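Local coordinates for enzyme subtilase SubTY from Bacillus sp. TY145 (PDB 5FFN), which hydrolyses peptide bonds in proteins, as a member of the subtilase family of serine proteases, probably through a subtilisin-like catalytic triad, at residues S4-P8 / S19-T23; K12-N16 / Y307-K311; L43-S48 / L81-S86; Y158-L163 / H273-R277; A187-L193 / I226-G232. All blocks are in the same frame, centred on the assembly; numbering follows the deposited sequence.

Interaction 1: S4-P8 / S19-T23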
# COMPACT_ATOMS: atom_id res chain seq x y z
N SER A 4 9.02 -17.69 -8.63
CA SER A 4 9.89 -17.64 -9.81
C SER A 4 11.34 -17.24 -9.49
O SER A 4 12.27 -17.56 -10.25
CB SER A 4 9.31 -16.74 -10.91
OG SER A 4 9.45 -15.34 -10.65
N THR A 5 11.51 -16.55 -8.36
CA THR A 5 12.81 -16.13 -7.80
C THR A 5 12.53 -15.90 -6.35
O THR A 5 11.41 -15.45 -5.98
CB THR A 5 13.42 -14.85 -8.47
OG1 THR A 5 14.61 -14.47 -7.78
CG2 THR A 5 12.44 -13.67 -8.46
N GLN A 6 13.52 -16.17 -5.51
CA GLN A 6 13.34 -16.02 -4.09
C GLN A 6 13.37 -14.55 -3.73
O GLN A 6 12.89 -14.17 -2.67
CB GLN A 6 14.42 -16.77 -3.35
CG GLN A 6 14.28 -18.27 -3.52
CD GLN A 6 15.10 -19.02 -2.54
OE1 GLN A 6 16.19 -19.46 -2.87
NE2 GLN A 6 14.60 -19.17 -1.33
N THR A 7 13.93 -13.75 -4.63
CA THR A 7 14.05 -12.27 -4.46
C THR A 7 13.51 -11.55 -5.69
O THR A 7 14.25 -11.25 -6.61
CB THR A 7 15.50 -11.88 -4.17
OG1 THR A 7 16.36 -12.35 -5.23
CG2 THR A 7 15.95 -12.45 -2.86
N PRO A 8 12.17 -11.30 -5.72
CA PRO A 8 11.52 -10.57 -6.77
C PRO A 8 12.22 -9.24 -7.05
O PRO A 8 12.93 -8.74 -6.21
CB PRO A 8 10.07 -10.38 -6.22
CG PRO A 8 9.87 -11.61 -5.37
CD PRO A 8 11.21 -11.77 -4.70
N SER A 19 22.28 -9.40 -6.88
CA SER A 19 22.81 -10.72 -6.61
C SER A 19 22.17 -11.42 -5.40
O SER A 19 22.36 -12.63 -5.22
CB SER A 19 24.31 -10.62 -6.41
OG SER A 19 24.64 -10.27 -5.07
N ILE A 20 21.41 -10.71 -4.55
CA ILE A 20 20.88 -11.37 -3.34
C ILE A 20 19.94 -12.54 -3.65
O ILE A 20 19.16 -12.51 -4.61
CB ILE A 20 20.11 -10.41 -2.41
CG1 ILE A 20 19.01 -9.66 -3.16
CG2 ILE A 20 21.05 -9.44 -1.67
CD1 ILE A 20 17.94 -9.15 -2.21
N THR A 21 19.99 -13.54 -2.79
CA THR A 21 19.11 -14.71 -2.87
C THR A 21 18.31 -14.86 -1.57
O THR A 21 17.46 -15.75 -1.44
CB THR A 21 19.95 -16.00 -3.07
OG1 THR A 21 20.88 -16.11 -1.99
CG2 THR A 21 20.72 -15.93 -4.35
N LYS A 22 18.60 -14.00 -0.59
CA LYS A 22 17.82 -13.92 0.63
C LYS A 22 17.95 -12.55 1.29
O LYS A 22 18.85 -11.76 0.97
CB LYS A 22 18.19 -15.02 1.63
CG LYS A 22 19.58 -14.97 2.20
CD LYS A 22 19.70 -15.90 3.44
CE LYS A 22 19.12 -15.27 4.70
NZ LYS A 22 19.49 -16.04 5.92
N THR A 23 17.06 -12.28 2.22
CA THR A 23 17.05 -11.03 2.96
C THR A 23 17.17 -11.32 4.43
O THR A 23 17.02 -12.47 4.84
CB THR A 23 15.75 -10.24 2.69
OG1 THR A 23 14.63 -11.04 3.09
CG2 THR A 23 15.65 -9.84 1.23

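Interaction 2: K12-N16 / Y307-K311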
# COMPACT_ATOMS: atom_id res chain seq x y z
N LYS A 12 15.18 -7.11 -4.80
CA LYS A 12 16.55 -6.85 -5.30
C LYS A 12 16.79 -5.35 -5.46
O LYS A 12 17.85 -4.83 -5.10
CB LYS A 12 16.74 -7.49 -6.65
CG LYS A 12 16.83 -9.05 -6.64
CD LYS A 12 16.94 -9.52 -8.12
CE LYS A 12 17.43 -10.94 -8.24
NZ LYS A 12 16.37 -12.01 -8.19
N SER A 13 15.79 -4.65 -5.98
CA SER A 13 15.91 -3.22 -6.23
C SER A 13 16.08 -2.42 -4.93
O SER A 13 16.97 -1.57 -4.80
CB SER A 13 14.71 -2.72 -7.03
OG SER A 13 14.81 -1.30 -7.23
N ILE A 14 15.21 -2.67 -3.96
CA ILE A 14 15.27 -1.87 -2.72
C ILE A 14 16.52 -2.19 -1.89
O ILE A 14 16.99 -1.35 -1.13
CB ILE A 14 13.95 -1.97 -1.91
CG1 ILE A 14 13.76 -0.75 -0.99
CG2 ILE A 14 13.83 -3.25 -1.17
CD1 ILE A 14 12.42 -0.70 -0.29
N TYR A 15 17.01 -3.42 -2.05
CA TYR A 15 18.29 -3.82 -1.44
C TYR A 15 19.48 -3.25 -2.20
O TYR A 15 20.60 -3.18 -1.66
CB TYR A 15 18.37 -5.36 -1.29
CG TYR A 15 17.85 -5.83 0.06
CD1 TYR A 15 16.46 -5.89 0.33
CD2 TYR A 15 18.72 -6.20 1.07
CE1 TYR A 15 16.00 -6.29 1.57
CE2 TYR A 15 18.27 -6.61 2.30
CZ TYR A 15 16.90 -6.64 2.57
OH TYR A 15 16.50 -7.03 3.83
N ASN A 16 19.23 -2.82 -3.44
CA ASN A 16 20.26 -2.26 -4.33
C ASN A 16 21.35 -3.34 -4.53
O ASN A 16 22.55 -3.07 -4.43
CB ASN A 16 20.80 -0.94 -3.77
CG ASN A 16 21.34 -0.01 -4.86
OD1 ASN A 16 21.62 -0.42 -5.98
ND2 ASN A 16 21.49 1.27 -4.51
N TYR A 307 13.36 7.69 -3.83
CA TYR A 307 13.28 6.25 -3.61
C TYR A 307 14.18 5.77 -2.47
O TYR A 307 15.38 5.58 -2.67
CB TYR A 307 13.65 5.57 -4.94
CG TYR A 307 13.68 4.05 -4.95
CD1 TYR A 307 13.08 3.28 -3.94
CD2 TYR A 307 14.29 3.36 -6.03
CE1 TYR A 307 13.11 1.89 -3.95
CE2 TYR A 307 14.30 1.97 -6.08
CZ TYR A 307 13.68 1.22 -5.04
OH TYR A 307 13.70 -0.15 -5.01
N PRO A 308 13.61 5.55 -1.27
CA PRO A 308 14.45 5.11 -0.13
C PRO A 308 14.83 3.63 -0.28
O PRO A 308 13.97 2.76 -0.60
CB PRO A 308 13.54 5.31 1.08
CG PRO A 308 12.12 5.06 0.51
CD PRO A 308 12.17 5.56 -0.91
N ARG A 309 16.09 3.35 -0.05
CA ARG A 309 16.63 2.02 -0.23
C ARG A 309 17.47 1.55 0.94
O ARG A 309 17.82 2.32 1.84
CB ARG A 309 17.42 2.01 -1.54
CG ARG A 309 16.65 2.49 -2.75
CD ARG A 309 17.48 2.63 -4.02
NE ARG A 309 17.63 1.36 -4.75
CZ ARG A 309 18.26 1.29 -5.93
NH1 ARG A 309 18.82 2.38 -6.45
NH2 ARG A 309 18.33 0.16 -6.61
N VAL A 310 17.86 0.27 0.91
CA VAL A 310 18.76 -0.28 1.95
C VAL A 310 20.12 0.41 1.90
O VAL A 310 20.72 0.70 2.93
CB VAL A 310 18.90 -1.84 1.76
CG1 VAL A 310 19.95 -2.43 2.71
CG2 VAL A 310 17.56 -2.49 2.02
N LYS A 311 20.59 0.62 0.69
CA LYS A 311 21.81 1.39 0.44
C LYS A 311 21.74 2.05 -0.92
O LYS A 311 20.84 1.75 -1.71
CB LYS A 311 23.02 0.44 0.50
CG LYS A 311 22.93 -0.78 -0.42
CD LYS A 311 24.27 -1.54 -0.42
CE LYS A 311 24.35 -2.50 -1.59
NZ LYS A 311 25.51 -3.44 -1.43
OXT LYS A 311 22.58 2.92 -1.26
O HOH W 1 25.24 -4.34 -4.36

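Interaction 3: L43-S48 / L81-S86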
# COMPACT_ATOMS: atom_id res chain seq x y z
N LEU A 43 3.73 -21.07 4.06
CA LEU A 43 5.04 -21.56 4.47
C LEU A 43 6.04 -20.42 4.67
O LEU A 43 6.86 -20.46 5.56
CB LEU A 43 5.58 -22.52 3.44
CG LEU A 43 5.05 -23.96 3.55
CD1 LEU A 43 5.58 -24.75 2.41
CD2 LEU A 43 5.45 -24.56 4.86
N ASP A 44 5.90 -19.37 3.87
CA ASP A 44 6.80 -18.21 3.97
C ASP A 44 6.38 -17.17 5.00
O ASP A 44 7.11 -16.23 5.25
CB ASP A 44 6.98 -17.61 2.58
CG ASP A 44 7.56 -18.59 1.58
OD1 ASP A 44 8.16 -19.63 1.99
OD2 ASP A 44 7.44 -18.33 0.37
N LEU A 45 5.20 -17.34 5.61
CA LEU A 45 4.76 -16.50 6.70
C LEU A 45 4.67 -17.19 8.06
O LEU A 45 4.45 -16.54 9.08
CB LEU A 45 3.39 -15.86 6.33
CG LEU A 45 3.32 -15.07 5.03
CD1 LEU A 45 1.91 -14.50 4.85
CD2 LEU A 45 4.35 -13.92 5.01
N ALA A 46 4.86 -18.51 8.09
CA ALA A 46 4.58 -19.28 9.27
C ALA A 46 5.37 -18.77 10.44
O ALA A 46 6.55 -18.51 10.32
CB ALA A 46 4.85 -20.76 9.01
N GLY A 47 4.67 -18.62 11.56
CA GLY A 47 5.27 -18.20 12.82
C GLY A 47 5.49 -16.70 12.94
O GLY A 47 5.90 -16.20 14.01
N SER A 48 5.16 -15.96 11.89
CA SER A 48 5.34 -14.50 11.95
C SER A 48 4.18 -13.77 12.60
O SER A 48 4.39 -12.72 13.22
CB SER A 48 5.59 -13.92 10.55
OG SER A 48 4.49 -14.10 9.66
N LEU A 81 7.50 -9.08 4.78
CA LEU A 81 8.22 -9.94 5.71
C LEU A 81 8.26 -11.44 5.41
O LEU A 81 8.59 -12.19 6.33
CB LEU A 81 7.79 -9.65 7.16
CG LEU A 81 6.28 -9.58 7.47
CD1 LEU A 81 5.56 -10.92 7.21
CD2 LEU A 81 6.05 -9.16 8.89
N ALA A 82 7.98 -11.87 4.19
CA ALA A 82 8.12 -13.32 3.89
C ALA A 82 9.59 -13.71 4.17
O ALA A 82 10.55 -12.93 3.90
CB ALA A 82 7.74 -13.64 2.48
N HIS A 83 9.76 -14.92 4.70
CA HIS A 83 11.06 -15.31 5.26
C HIS A 83 11.68 -16.58 4.61
O HIS A 83 12.60 -17.15 5.18
CB HIS A 83 10.95 -15.45 6.78
CG HIS A 83 9.86 -16.38 7.24
ND1 HIS A 83 9.67 -17.62 6.66
CD2 HIS A 83 8.93 -16.26 8.20
CE1 HIS A 83 8.66 -18.22 7.26
NE2 HIS A 83 8.18 -17.42 8.18
N GLY A 84 11.20 -16.96 3.44
CA GLY A 84 11.72 -18.05 2.63
C GLY A 84 11.28 -19.45 3.07
O GLY A 84 11.62 -20.43 2.42
N GLY A 85 10.56 -19.52 4.18
CA GLY A 85 10.02 -20.78 4.68
C GLY A 85 11.04 -21.58 5.47
O GLY A 85 12.24 -21.34 5.39
N SER A 86 10.54 -22.55 6.24
CA SER A 86 11.39 -23.31 7.16
C SER A 86 12.55 -23.95 6.43
O SER A 86 13.65 -24.03 6.98
CB SER A 86 10.59 -24.43 7.84
OG SER A 86 10.23 -25.39 6.85
O HOH W 2 7.89 -22.74 6.63

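Interaction 4: Y158-L163 / H273-R277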
# COMPACT_ATOMS: atom_id res chain seq x y z
N TYR A 158 -0.56 8.13 15.16
CA TYR A 158 0.72 8.84 14.99
C TYR A 158 1.10 9.51 16.30
O TYR A 158 2.29 9.58 16.66
CB TYR A 158 0.63 9.88 13.88
CG TYR A 158 1.99 10.37 13.36
CD1 TYR A 158 2.77 9.57 12.53
CD2 TYR A 158 2.51 11.62 13.73
CE1 TYR A 158 4.02 10.00 12.05
CE2 TYR A 158 3.76 12.07 13.25
CZ TYR A 158 4.50 11.25 12.40
OH TYR A 158 5.72 11.63 11.89
N GLY A 159 0.08 9.96 17.04
CA GLY A 159 0.27 10.62 18.33
C GLY A 159 0.73 9.66 19.40
O GLY A 159 1.20 10.11 20.44
N LYS A 160 0.54 8.37 19.20
CA LYS A 160 0.99 7.31 20.09
C LYS A 160 2.24 6.54 19.56
O LYS A 160 2.55 5.44 20.03
CB LYS A 160 -0.18 6.35 20.37
CG LYS A 160 -1.33 7.01 21.16
CD LYS A 160 -2.55 6.13 21.19
CE LYS A 160 -3.03 5.84 22.58
NZ LYS A 160 -2.07 5.04 23.32
N GLY A 161 3.00 7.17 18.65
CA GLY A 161 4.31 6.67 18.20
C GLY A 161 4.31 5.54 17.19
O GLY A 161 5.28 4.77 17.12
N VAL A 162 3.19 5.37 16.47
CA VAL A 162 3.05 4.33 15.44
C VAL A 162 3.29 4.99 14.07
O VAL A 162 2.71 6.04 13.77
CB VAL A 162 1.62 3.71 15.43
CG1 VAL A 162 1.46 2.70 14.28
CG2 VAL A 162 1.32 2.99 16.76
N LEU A 163 4.19 4.42 13.27
CA LEU A 163 4.44 4.93 11.91
C LEU A 163 3.30 4.43 11.00
O LEU A 163 2.94 3.25 11.06
CB LEU A 163 5.76 4.41 11.37
CG LEU A 163 6.18 4.98 10.02
CD1 LEU A 163 6.45 6.48 10.15
CD2 LEU A 163 7.37 4.24 9.51
N HIS A 273 9.29 6.73 15.99
CA HIS A 273 8.63 6.62 14.70
C HIS A 273 8.90 7.83 13.78
O HIS A 273 9.04 7.68 12.54
CB HIS A 273 7.14 6.36 14.90
CG HIS A 273 6.34 7.56 15.27
ND1 HIS A 273 6.68 8.39 16.30
CD2 HIS A 273 5.17 8.04 14.76
CE1 HIS A 273 5.80 9.39 16.36
NE2 HIS A 273 4.85 9.17 15.46
N SER A 274 8.92 9.04 14.35
CA SER A 274 9.15 10.23 13.51
C SER A 274 10.61 10.38 13.10
O SER A 274 10.90 10.85 12.00
CB SER A 274 8.65 11.50 14.18
OG SER A 274 9.40 11.80 15.35
N GLN A 275 11.54 9.95 13.95
CA GLN A 275 12.95 9.87 13.49
C GLN A 275 13.11 8.83 12.35
O GLN A 275 13.81 9.09 11.37
CB GLN A 275 13.89 9.47 14.63
CG GLN A 275 14.13 10.52 15.73
CD GLN A 275 15.01 9.92 16.83
OE1 GLN A 275 14.61 8.96 17.48
NE2 GLN A 275 16.24 10.45 16.99
N LEU A 276 12.39 7.71 12.48
CA LEU A 276 12.37 6.66 11.44
C LEU A 276 11.81 7.26 10.13
O LEU A 276 12.38 7.07 9.05
CB LEU A 276 11.56 5.45 11.92
CG LEU A 276 11.32 4.35 10.89
CD1 LEU A 276 12.63 3.79 10.41
CD2 LEU A 276 10.44 3.29 11.49
N ARG A 277 10.71 7.99 10.23
CA ARG A 277 10.10 8.63 9.08
C ARG A 277 11.06 9.61 8.42
O ARG A 277 11.15 9.69 7.19
CB ARG A 277 8.84 9.39 9.50
CG ARG A 277 8.13 10.05 8.36
CD ARG A 277 6.83 10.63 8.76
NE ARG A 277 6.11 11.20 7.63
CZ ARG A 277 4.98 11.90 7.74
NH1 ARG A 277 4.45 12.16 8.92
NH2 ARG A 277 4.37 12.34 6.66
O HOH W 3 7.72 5.71 18.26

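Interaction 5: A187-L193 / I226-G232. With NA (sodium ion), chain E.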
# COMPACT_ATOMS: atom_id res chain seq x y z
N ALA A 187 0.58 10.46 7.40
CA ALA A 187 0.80 9.15 6.76
C ALA A 187 1.86 9.33 5.68
O ALA A 187 1.86 10.34 4.99
CB ALA A 187 -0.45 8.62 6.18
N VAL A 188 2.74 8.34 5.53
CA VAL A 188 3.73 8.32 4.45
C VAL A 188 3.05 7.79 3.16
O VAL A 188 2.77 6.60 3.08
CB VAL A 188 4.92 7.42 4.81
CG1 VAL A 188 5.91 7.36 3.66
CG2 VAL A 188 5.58 7.90 6.11
N ALA A 189 2.82 8.67 2.19
CA ALA A 189 2.19 8.32 0.88
C ALA A 189 3.23 7.69 -0.01
O ALA A 189 4.29 8.30 -0.30
CB ALA A 189 1.63 9.58 0.18
N VAL A 190 2.93 6.51 -0.51
CA VAL A 190 3.89 5.77 -1.29
C VAL A 190 3.41 5.65 -2.76
O VAL A 190 2.34 5.08 -3.05
CB VAL A 190 4.17 4.39 -0.72
CG1 VAL A 190 5.26 3.67 -1.55
CG2 VAL A 190 4.62 4.45 0.73
N ALA A 191 4.22 6.23 -3.66
CA ALA A 191 4.01 6.12 -5.12
C ALA A 191 4.63 4.82 -5.64
O ALA A 191 5.52 4.27 -5.01
CB ALA A 191 4.69 7.32 -5.85
N ALA A 192 4.18 4.35 -6.82
CA ALA A 192 4.63 3.07 -7.38
C ALA A 192 5.61 3.34 -8.54
O ALA A 192 5.26 4.06 -9.51
CB ALA A 192 3.45 2.27 -7.91
N LEU A 193 6.79 2.75 -8.42
CA LEU A 193 7.76 2.62 -9.50
C LEU A 193 7.45 1.35 -10.32
O LEU A 193 7.02 0.33 -9.79
CB LEU A 193 9.19 2.50 -8.98
CG LEU A 193 9.71 3.64 -8.06
CD1 LEU A 193 11.05 3.35 -7.45
CD2 LEU A 193 9.68 4.91 -8.85
N ILE A 226 2.97 13.42 -2.15
CA ILE A 226 3.64 12.12 -2.21
C ILE A 226 4.92 12.19 -1.39
O ILE A 226 5.62 13.18 -1.39
CB ILE A 226 4.06 11.70 -3.68
CG1 ILE A 226 2.84 11.76 -4.60
CG2 ILE A 226 4.81 10.38 -3.72
CD1 ILE A 226 1.80 10.68 -4.26
N GLU A 227 5.21 11.15 -0.65
CA GLU A 227 6.43 11.16 0.20
C GLU A 227 7.63 10.40 -0.40
O GLU A 227 8.74 10.92 -0.49
CB GLU A 227 6.06 10.66 1.60
CG GLU A 227 7.12 10.89 2.66
CD GLU A 227 6.49 11.11 4.06
OE1 GLU A 227 5.28 11.45 4.15
OE2 GLU A 227 7.21 10.95 5.05
N VAL A 228 7.40 9.17 -0.82
CA VAL A 228 8.45 8.30 -1.31
C VAL A 228 7.85 7.42 -2.40
O VAL A 228 6.63 7.30 -2.51
CB VAL A 228 9.07 7.43 -0.19
CG1 VAL A 228 9.76 8.30 0.85
CG2 VAL A 228 8.02 6.48 0.37
N SER A 229 8.75 6.79 -3.14
CA SER A 229 8.40 5.87 -4.20
C SER A 229 9.06 4.52 -3.94
O SER A 229 10.14 4.44 -3.31
CB SER A 229 8.92 6.40 -5.52
OG SER A 229 8.33 7.64 -5.83
N ALA A 230 8.40 3.44 -4.39
CA ALA A 230 8.95 2.07 -4.25
C ALA A 230 8.37 1.15 -5.35
O ALA A 230 7.37 1.50 -5.97
CB ALA A 230 8.71 1.50 -2.87
N PRO A 231 9.02 -0.01 -5.58
CA PRO A 231 8.55 -0.98 -6.57
C PRO A 231 7.08 -1.33 -6.40
O PRO A 231 6.65 -1.77 -5.30
CB PRO A 231 9.43 -2.23 -6.32
CG PRO A 231 10.72 -1.65 -5.81
CD PRO A 231 10.25 -0.48 -4.90
N GLY A 232 6.29 -1.11 -7.45
CA GLY A 232 4.86 -1.32 -7.39
C GLY A 232 4.21 -2.00 -8.59
O GLY A 232 3.05 -2.37 -8.50
NA NA E . 0.81 11.78 3.44
O HOH W 4 2.99 11.71 2.46
O HOH W 5 0.64 13.69 2.17

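Interaction 1: S4-P8 / S19-T23
The backbones of Thr-7 and Thr-21 approach to 5.8 Å between their CA atoms; both segments are irregular, and no ladder of main-chain bonds forms between them. The contact rests on Thr-7, whose two branches do different work. With chi1 at 57°, its hydroxyl stands between its own backbone N and carbonyl carbon and turns to the facing chain, where OG1 donates to Ile-20 O at 2.9 Å. The donor lies above the plane of that carbonyl, 36° out of it, so the bond does not follow a lone-pair direction. The methyl branch packs instead: Thr-7 CG2 sits 3.6 Å from Thr-21 C, against the peptide between Thr-21 and Lys-22, and 3.9 Å from Ile-20 CD1, the far end of a side chain that reaches back to it. Gln-6 adds a lighter touch, with its CB 3.7 Å from Thr-21 O, while its amide NE2 is bonded to Gly-88 O and Gly-90 O. Within segment 4-8, a weak bond of 3.3 Å from Thr-7 N to Thr-5 OG1 has the two-residue span of an ST turn and lies just ahead of Pro-8. Pro-8 is the N-cap of helix 9-15, and segment 19-23 follows that helix. The contact thus pairs the lead-in and the exit of helix 9-15, ahead of the first strand, 29-35, of the subtilisin-like alpha/beta fold.

Interaction 2: K12-N16 / Y307-K311
Arg-309 reaches back to Ser-13 and meets a different group at almost every step of its length. Its CB lies 3.4 Å from Ile-14 O. The next atom, CG, rests over the centre of the Tyr-307 ring, 3.7 Å above the plane. A bend at chi3 (84°) then turns the guanidinium side-on to the helix end, where NE and NH2 both donate to Ser-13 O, at 3.0 Å and 2.8 Å, with that oxygen in the guanidinium plane. One face of the group is stacked by the Asn-16 amide, the planes 11° apart and Asn-16 CG 3.4 Å above the guanidinium; Tyr-307 CE2 lies over the opposite face. A methionine in place of Arg-309 would probably deprive Ser-13 O of two donors and leave the Asn-16 amide without its flat partner. Tyr-307 OH is itself hydrogen-bonded to Ser-13 OG. Beyond the arginine, Val-310 N donates almost straight (179°) to Ile-14 O at 2.7 Å, and Val-310 CG2 makes a CH-pi contact 3.8 Å from the Tyr-15 ring centroid. Asn-16 ND2 donates to the C-terminal carboxylate at Lys-311 O, 2.9 Å away. Ser-13 O also accepts from Asn-16 N, part of the Schellman motif that ends helix 9-15. The chain's end therefore caps the last carbonyls of helix 9-15, those of Ser-13 and Ile-14, fastening the C-terminal tail to the first helix of the subtilase.

Interaction 3: L43-S48 / L81-S86
His-83 lays the face of its imidazole over the Asp-44 carbonyl and points its edge at the chain on either side of it. Asp-44 O stands 3.1 Å above the His-83 ring plane, over its centre, and accepts from His-83 N at 3.0 Å in the plane of the carbonyl. At the rim, His-83 NE2 donates to Ala-46 O at 2.9 Å, that oxygen being 17° out of the ring plane. ND1 takes the N-H of Gly-85 at 3.2 Å, nearly in plane. One nitrogen giving and the other accepting is consistent with a neutral imidazole protonated on NE2. A chi1 of 55° folds the ring back over its own backbone, which allows His-83 N and NE2 to grip the same short run. Gly-85, at positive phi, brings its CA to 3.3 Å from Leu-43 O, and a water bridges that oxygen to Ser-86 N. Deeper in, Leu-45 and Leu-81 cross at about a right angle, CD2 to CD1 3.9 Å. Asp-44 turns OD2 to Tyr-244 OH and Val-91 N. The type II turn Leu-45 to Ser-48, with Gly-47 at its third position, leads into strand 49-54. His-83, just past the end of helix 72-81, fastens to this turn through Ala-46 O; in subtilases that helix carries the catalytic histidine.

Interaction 4: Y158-L163 / H273-R277
Tyr-158 and His-273 meet where helix 148-159 ends in a Schellman motif, with Gly-161 at positive phi, and helix 273-286 begins; the two helices flank the central sheet of the subtilisin-like alpha/beta fold. The aromatic contacts come first. His-273 turns the NE2-CD2 edge of its ring to the face of Tyr-158 in an edge-to-face pair, centroids 4.4 Å apart and planes at 59°. Tyr-158 offers that face because its CG is anti to the backbone N (chi1 -163°), which sends the ring out across the imidazole. One face of His-273 is packed in turn by Gly-161, whose CA makes a CH-pi contact over the face, 3.5 Å from the ring centroid.

The polar contacts are slight. His-273 NE2 donates weakly to Tyr-158 O, 2.9 Å away but bent to 120°. Arg-277 NH1 gives a weak, straighter bond to Tyr-158 OH at 3.3 Å, with guanidinium and phenol planes nearly perpendicular. The stronger partners of Arg-277 lie elsewhere, in a salt bridge from NE to Glu-227 and a bond from NH2 to Val-185 O. A water links Gly-161 O to His-273 N. A leucine in place of Tyr-158 would probably leave the His-273 edge without an aromatic face and Arg-277 NH1 without this hydroxyl.

Apolar packing is carried by Leu-163, at the start of the next strand, which forks between two residues: CD2 lies 3.8 Å from Leu-276 CD2, and CD1 lies 3.8 Å from Arg-277 CB.

Interaction 5: A187-L193 / I226-G232
Val-190 and Val-228 meet CG2 to CG2 at 4.0 Å, in the apolar centre of two neighbouring parallel strands, 188-194 and 228-231, of the central sheet of the subtilisin-like alpha/beta fold. Val-228 CG2 also lies 4.0 Å from Val-188 CG1, so it wedges between two valines of the facing strand. Helix 250-267 covers this side, with Ala-253 and Val-257 against Val-190. On the reverse face, Ala-191 CB meets Ile-226 CG2 at 3.7 Å, and Leu-193 lays CD2 on Ser-229 CB, also 3.7 Å apart.

Between the faces runs the backbone ladder. Ala-191 N donates to Val-228 O, Ala-230 N to Ala-191 O, Leu-193 N to Ala-230 O and Gly-232 N to Leu-193 O, the alternation expected of parallel pairing. The short strand axes diverge by 41°, a marked twist. At the start of the ladder, Ala-189 O takes two donors, Glu-227 N at 3.0 Å and Val-228 N at 3.3 Å.

Glu-227 forms the polar edge. Its CG is anti to the backbone N (chi1 -167°), and the chain then bends, so that the Glu-227 side chain crosses that of Val-188 at about a right angle. OE2 is held by a salt bridge to Arg-277 and a bond from Gln-281 NE2, which would tend to keep it ionised. The sodium ion beside it is bound by Ala-187 O, Gly-182 O, Leu-184 O and two waters. One of these waters accepts from Ala-189 N, lies 2.4 Å from the sodium, and donates to Glu-227 OE1 at 2.9 Å.

How the interactions relate
From the N terminus, interaction 1 closes a short loop round helix 9-15, and interaction 2 joins that helix to the chain's last residues, closing nearly the whole chain. These two cross, and touch where Lys-12 NZ meets Thr-7 O. Interactions 3, 4 and 5 are all nested inside interaction 2. Interaction 3 closes the stretch holding strand 49-54 and helix 72-81. Later, interaction 4 links the ends of two outer helices, with interaction 5 nested in its loop at the central sheet; the Arg-277 to Glu-227 salt bridge connects them. Tyr-307 of interaction 2 packs on Leu-193 and Pro-231, so 2, 5 and 4 touch in succession, from the C-terminal tail to the sodium site.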